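Local coordinates for protein sensor histidine kinase (Rhodopseudomonas palustris, PDB 3VA9) that probably catalyses ATP-dependent phosphorylation of a protein histidine as a two-component sensor kinase, and is represented here by its CHASE3-family, four-helix sensor domain, at residues Lys19-Ile24 / Val131-Glu136; Leu32-Ser37 / Asp51-Ala56. All coordinates share one frame; numbering follows the deposited sequence.

In the fold
Contact 1 and contact 2 both use helix 18-44, at different points along its length, and illustrate how a bundle of long helices is assembled from local pairings set at intervals. Near its start, that helix packs on helix 121-142; further along, it packs on helix 47-70, the next in the chain. Contact 2 is therefore nested inside the long loop closed by contact 1. Their centres lie about 22 Å apart, on opposite sides of the chain's centre, and their nearest atoms are about 9 Å apart. Contact 2 fastens a hairpin of consecutive helices, whereas contact 1 brings the first and last helices together, closing the bundle within a single CHASE3 domain.

Contact 1 of 2, residues Lys19-Ile24 / Val131-Glu136; sequences KALLAI and VLTRAE
Thr133 OG1 hydrogen-bonds to Leu129 O, one turn back in its own helix, and across the interface Ile24 lays its CG2 methyl against the same hydroxyl, with 3.3 Å between Ile24 CG2 and Thr133 OG1. The pairing illustrates how a four-helix bundle closes: the first and last helices run antiparallel, their local axes 10.0 Å apart at 167°, and no hydrogen bond links the two segments. Leu21 and Thr133 are level with each other, their CA atoms 6.3 Å apart. Both branches of Ile24 are used. The first torsion sets CG1 beside the backbone N, and the extended second one (chi2 173°) carries the chain on toward the opposite helix, where Ile24 CD1 meets Leu132 CB at 3.8 Å. Leu132 in turn leans on His80 and Leu84 of helix 75-101, so the contact continues onto that helix. On the other flank, Leu21 uses a single methyl for two neighbours: Leu21 CD2 lies 4.0 Å from Thr133 CG2, and 3.7 Å from Glu136 CB, as the leucine and the glutamate run alongside one another, pointing opposite ways. Glu136 is buried although it is acidic. Gln77 NE2 of helix 75-101 donates a hydrogen bond to its OE2, which satisfies that oxygen and is likely to steady the carboxylate. The glutamate chain bends at chi2 (-70°), which turns its end toward the small residue of the opposite helix: Glu136 OE1 rests 3.7 Å from the Ala20 CB methyl.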
loop_
_atom_site.group_PDB
_atom_site.type_symbol
_atom_site.label_atom_id
_atom_site.label_comp_id
_atom_site.label_asym_id
_atom_site.label_seq_id
_atom_site.Cartn_x
_atom_site.Cartn_y
_atom_site.Cartn_z
ATOM N N LYS A 19 -3.743 -18.588 -4.896
ATOM C CA LYS A 19 -2.452 -18.042 -4.510
ATOM C C LYS A 19 -2.432 -16.531 -4.747
ATOM O O LYS A 19 -1.795 -15.784 -4.000
ATOM C CB LYS A 19 -1.338 -18.727 -5.307
ATOM C CG LYS A 19 0.058 -18.171 -5.071
ATOM C CD LYS A 19 1.080 -18.901 -5.934
ATOM C CE LYS A 19 2.487 -18.363 -5.722
ATOM N NZ LYS A 19 3.476 -19.048 -6.603
ATOM N N ALA A 20 -3.141 -16.088 -5.782
ATOM C CA ALA A 20 -3.182 -14.674 -6.145
ATOM C C ALA A 20 -4.029 -13.852 -5.173
ATOM O O ALA A 20 -3.698 -12.702 -4.873
ATOM C CB ALA A 20 -3.687 -14.498 -7.575
ATOM N N LEU A 21 -5.116 -14.443 -4.686
ATOM C CA LEU A 21 -6.003 -13.760 -3.745
ATOM C C LEU A 21 -5.336 -13.559 -2.385
ATOM O O LEU A 21 -5.547 -12.541 -1.731
ATOM C CB LEU A 21 -7.323 -14.520 -3.589
ATOM C CG LEU A 21 -8.213 -14.631 -4.831
ATOM C CD1 LEU A 21 -9.455 -15.463 -4.528
ATOM C CD2 LEU A 21 -8.596 -13.251 -5.361
ATOM N N LEU A 22 -4.541 -14.539 -1.962
ATOM C CA LEU A 22 -3.747 -14.409 -0.748
ATOM C C LEU A 22 -2.813 -13.224 -0.900
ATOM O O LEU A 22 -2.742 -12.354 -0.029
ATOM C CB LEU A 22 -2.921 -15.673 -0.509
ATOM C CG LEU A 22 -3.675 -16.925 -0.061
ATOM C CD1 LEU A 22 -2.733 -18.128 0.006
ATOM C CD2 LEU A 22 -4.351 -16.681 1.282
ATOM N N ALA A 23 -2.101 -13.200 -2.024
ATOM C CA ALA A 23 -1.127 -12.153 -2.311
ATOM C C ALA A 23 -1.759 -10.760 -2.320
ATOM O O ALA A 23 -1.143 -9.793 -1.889
ATOM C CB ALA A 23 -0.424 -12.435 -3.636
ATOM N N ILE A 24 -2.991 -10.669 -2.817
ATOM C CA ILE A 24 -3.709 -9.399 -2.896
ATOM C C ILE A 24 -4.096 -8.892 -1.510
ATOM O O ILE A 24 -4.044 -7.694 -1.235
ATOM C CB ILE A 24 -4.976 -9.537 -3.764
ATOM C CG1 ILE A 24 -4.593 -9.696 -5.236
ATOM C CG2 ILE A 24 -5.890 -8.338 -3.583
ATOM C CD1 ILE A 24 -5.765 -10.008 -6.127
ATOM N N VAL A 131 -10.692 -4.443 -7.773
ATOM C CA VAL A 131 -10.678 -4.747 -9.200
ATOM C C VAL A 131 -9.860 -6.005 -9.478
ATOM O O VAL A 131 -10.287 -6.879 -10.235
ATOM C CB VAL A 131 -10.112 -3.577 -10.027
ATOM C CG1 VAL A 131 -9.785 -4.036 -11.435
ATOM C CG2 VAL A 131 -11.096 -2.418 -10.051
ATOM N N LEU A 132 -8.684 -6.091 -8.858
ATOM C CA LEU A 132 -7.841 -7.274 -8.980
ATOM C C LEU A 132 -8.513 -8.525 -8.396
ATOM O O LEU A 132 -8.506 -9.594 -9.017
ATOM C CB LEU A 132 -6.490 -7.038 -8.304
ATOM C CG LEU A 132 -5.463 -6.229 -9.097
ATOM C CD1 LEU A 132 -4.314 -5.781 -8.210
ATOM C CD2 LEU A 132 -4.947 -7.032 -10.288
ATOM N N THR A 133 -9.089 -8.377 -7.203
ATOM C CA THR A 133 -9.756 -9.478 -6.512
ATOM C C THR A 133 -10.951 -10.008 -7.304
ATOM O O THR A 133 -11.054 -11.210 -7.563
ATOM C CB THR A 133 -10.229 -9.056 -5.109
ATOM O OG1 THR A 133 -9.096 -8.701 -4.308
ATOM C CG2 THR A 133 -10.975 -10.195 -4.434
ATOM N N ARG A 134 -11.855 -9.109 -7.682
ATOM C CA ARG A 134 -13.003 -9.480 -8.501
ATOM C C ARG A 134 -12.571 -10.145 -9.806
ATOM O O ARG A 134 -13.166 -11.134 -10.229
ATOM C CB ARG A 134 -13.899 -8.267 -8.776
ATOM C CG ARG A 134 -14.803 -7.900 -7.604
ATOM C CD ARG A 134 -15.747 -6.752 -7.939
ATOM N NE ARG A 134 -15.150 -5.446 -7.668
ATOM C CZ ARG A 134 -14.605 -4.665 -8.595
ATOM N NH1 ARG A 134 -14.583 -5.054 -9.863
ATOM N NH2 ARG A 134 -14.083 -3.493 -8.255
ATOM N N ALA A 135 -11.528 -9.608 -10.432
ATOM C CA ALA A 135 -11.019 -10.160 -11.684
ATOM C C ALA A 135 -10.511 -11.593 -11.515
ATOM O O ALA A 135 -10.750 -12.440 -12.371
ATOM C CB ALA A 135 -9.929 -9.270 -12.261
ATOM N N GLU A 136 -9.809 -11.861 -10.419
ATOM C CA GLU A 136 -9.315 -13.209 -10.149
ATOM C C GLU A 136 -10.462 -14.154 -9.812
ATOM O O GLU A 136 -10.440 -15.329 -10.188
ATOM C CB GLU A 136 -8.293 -13.200 -9.013
ATOM C CG GLU A 136 -6.906 -12.747 -9.426
ATOM C CD GLU A 136 -6.206 -13.750 -10.320
ATOM O OE1 GLU A 136 -6.352 -14.966 -10.077
ATOM O OE2 GLU A 136 -5.506 -13.323 -11.263
#

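Contact 2 of 2, residues Leu32-Ser37 / Asp51-Ala56; sequences LEAETS and DSYIRA
Ser37 meets Tyr53 and Ser52 with all of its short side chain. Its CB sits against the opposite backbone, with Ser37 CB 3.3 Å from Tyr53 N. OG, anti to the carbonyl carbon (chi1 -66°), lies over Ser52, with Ser37 OG and Ser52 CB 3.2 Å apart. The hydroxyl spends its proton within its own helix: Ser37 OG donates to Glu33 O at 2.7 Å, tilted 24° from the carbonyl plane, while Ser37 N reaches that oxygen from the other face. With an alanine here, Glu33 O would probably be left with the backbone donor alone and a small gap would open beside Ser52 CB. Next along, the Tyr53 ring turns an edge to the backbone, Ala34 O lying in the ring plane 3.4 Å from Tyr53 CD1, while the ring also touches Leu95 and Val99 of helix 75-101. Ala56 completes the seam, its CB 3.5 Å from Ala34 N. The local axes approach to 7.9 Å at 161°, consistent with the small residues between them, a spacing that resembles the alanine-rich antiparallel pairs called Alacoils and here forms the first helical hairpin of the CHASE3 four-helix bundle.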
loop_
_atom_site.group_PDB
_atom_site.type_symbol
_atom_site.label_atom_id
_atom_site.label_comp_id
_atom_site.label_asym_id
_atom_site.label_seq_id
_atom_site.Cartn_x
_atom_site.Cartn_y
_atom_site.Cartn_z
ATOM N N LEU A 32 -1.889 -0.902 5.028
ATOM C CA LEU A 32 -2.458 -0.494 6.318
ATOM C C LEU A 32 -1.396 -0.454 7.397
ATOM O O LEU A 32 -1.343 0.475 8.192
ATOM C CB LEU A 32 -3.584 -1.437 6.746
ATOM C CG LEU A 32 -4.833 -1.302 5.883
ATOM C CD1 LEU A 32 -5.799 -2.450 6.124
ATOM C CD2 LEU A 32 -5.471 0.042 6.173
ATOM N N GLU A 33 -0.540 -1.468 7.405
ATOM C CA GLU A 33 0.543 -1.544 8.376
ATOM C C GLU A 33 1.537 -0.379 8.247
ATOM O O GLU A 33 2.032 0.122 9.251
ATOM C CB GLU A 33 1.251 -2.898 8.279
ATOM C CG GLU A 33 2.214 -3.174 9.421
ATOM C CD GLU A 33 1.537 -3.127 10.785
ATOM O OE1 GLU A 33 0.536 -3.849 10.980
ATOM O OE2 GLU A 33 2.010 -2.374 11.666
ATOM N N ALA A 34 1.812 0.063 7.020
ATOM C CA ALA A 34 2.700 1.211 6.805
ATOM C C ALA A 34 2.068 2.490 7.350
ATOM O O ALA A 34 2.722 3.294 8.018
ATOM C CB ALA A 34 3.024 1.370 5.315
ATOM N N GLU A 35 0.785 2.670 7.054
ATOM C CA GLU A 35 0.049 3.825 7.546
ATOM C C GLU A 35 -0.057 3.839 9.074
ATOM O O GLU A 35 0.296 4.820 9.724
ATOM C CB GLU A 35 -1.348 3.864 6.929
ATOM C CG GLU A 35 -2.118 5.124 7.263
ATOM C CD GLU A 35 -3.548 5.041 6.800
ATOM O OE1 GLU A 35 -3.815 5.466 5.662
ATOM O OE2 GLU A 35 -4.401 4.536 7.567
ATOM N N THR A 36 -0.532 2.742 9.651
ATOM C CA THR A 36 -0.696 2.697 11.094
ATOM C C THR A 36 0.652 2.863 11.818
ATOM O O THR A 36 0.727 3.501 12.868
ATOM C CB THR A 36 -1.427 1.415 11.554
ATOM O OG1 THR A 36 -2.010 1.640 12.842
ATOM C CG2 THR A 36 -0.463 0.227 11.639
ATOM N N SER A 37 1.720 2.315 11.244
ATOM C CA SER A 37 3.038 2.419 11.869
ATOM C C SER A 37 3.555 3.853 11.827
ATOM O O SER A 37 4.103 4.348 12.803
ATOM C CB SER A 37 4.035 1.468 11.209
ATOM O OG SER A 37 3.651 0.137 11.452
ATOM N N ASP A 51 10.473 1.497 12.506
ATOM C CA ASP A 51 10.935 0.211 11.986
ATOM C C ASP A 51 9.784 -0.555 11.323
ATOM O O ASP A 51 9.936 -1.097 10.222
ATOM C CB ASP A 51 11.565 -0.626 13.102
ATOM C CG ASP A 51 12.867 -0.023 13.626
ATOM O OD1 ASP A 51 13.416 0.871 12.954
ATOM O OD2 ASP A 51 13.335 -0.439 14.712
ATOM N N SER A 52 8.632 -0.580 11.990
ATOM C CA SER A 52 7.445 -1.226 11.438
ATOM C C SER A 52 6.986 -0.593 10.127
ATOM O O SER A 52 6.559 -1.294 9.213
ATOM C CB SER A 52 6.305 -1.226 12.463
ATOM O OG SER A 52 6.599 -2.157 13.490
ATOM N N TYR A 53 7.068 0.731 10.032
ATOM C CA TYR A 53 6.743 1.403 8.780
ATOM C C TYR A 53 7.700 0.925 7.695
ATOM O O TYR A 53 7.269 0.545 6.611
ATOM C CB TYR A 53 6.812 2.933 8.919
ATOM C CG TYR A 53 6.924 3.642 7.582
ATOM C CD1 TYR A 53 5.800 3.867 6.798
ATOM C CD2 TYR A 53 8.157 4.054 7.092
ATOM C CE1 TYR A 53 5.895 4.488 5.575
ATOM C CE2 TYR A 53 8.265 4.682 5.862
ATOM C CZ TYR A 53 7.133 4.891 5.110
ATOM O OH TYR A 53 7.234 5.512 3.890
ATOM N N ILE A 54 8.998 0.943 7.997
ATOM C CA ILE A 54 10.022 0.467 7.059
ATOM C C ILE A 54 9.775 -0.983 6.633
ATOM O O ILE A 54 9.829 -1.307 5.448
ATOM C CB ILE A 54 11.449 0.610 7.646
ATOM C CG1 ILE A 54 11.863 2.082 7.685
ATOM C CG2 ILE A 54 12.475 -0.206 6.841
ATOM C CD1 ILE A 54 13.040 2.343 8.573
ATOM N N ARG A 55 9.475 -1.843 7.605
ATOM C CA ARG A 55 9.176 -3.243 7.318
ATOM C C ARG A 55 7.962 -3.403 6.395
ATOM O O ARG A 55 8.010 -4.147 5.411
ATOM C CB ARG A 55 8.967 -4.035 8.613
ATOM C CG ARG A 55 8.750 -5.518 8.370
ATOM C CD ARG A 55 8.411 -6.290 9.635
ATOM N NE ARG A 55 8.372 -7.724 9.351
ATOM C CZ ARG A 55 7.942 -8.661 10.193
ATOM N NH1 ARG A 55 7.493 -8.333 11.398
ATOM N NH2 ARG A 55 7.956 -9.933 9.822
ATOM N N ALA A 56 6.877 -2.703 6.711
ATOM C CA ALA A 56 5.679 -2.766 5.887
ATOM C C ALA A 56 5.946 -2.213 4.479
ATOM O O ALA A 56 5.510 -2.788 3.483
ATOM C CB ALA A 56 4.526 -2.017 6.561
#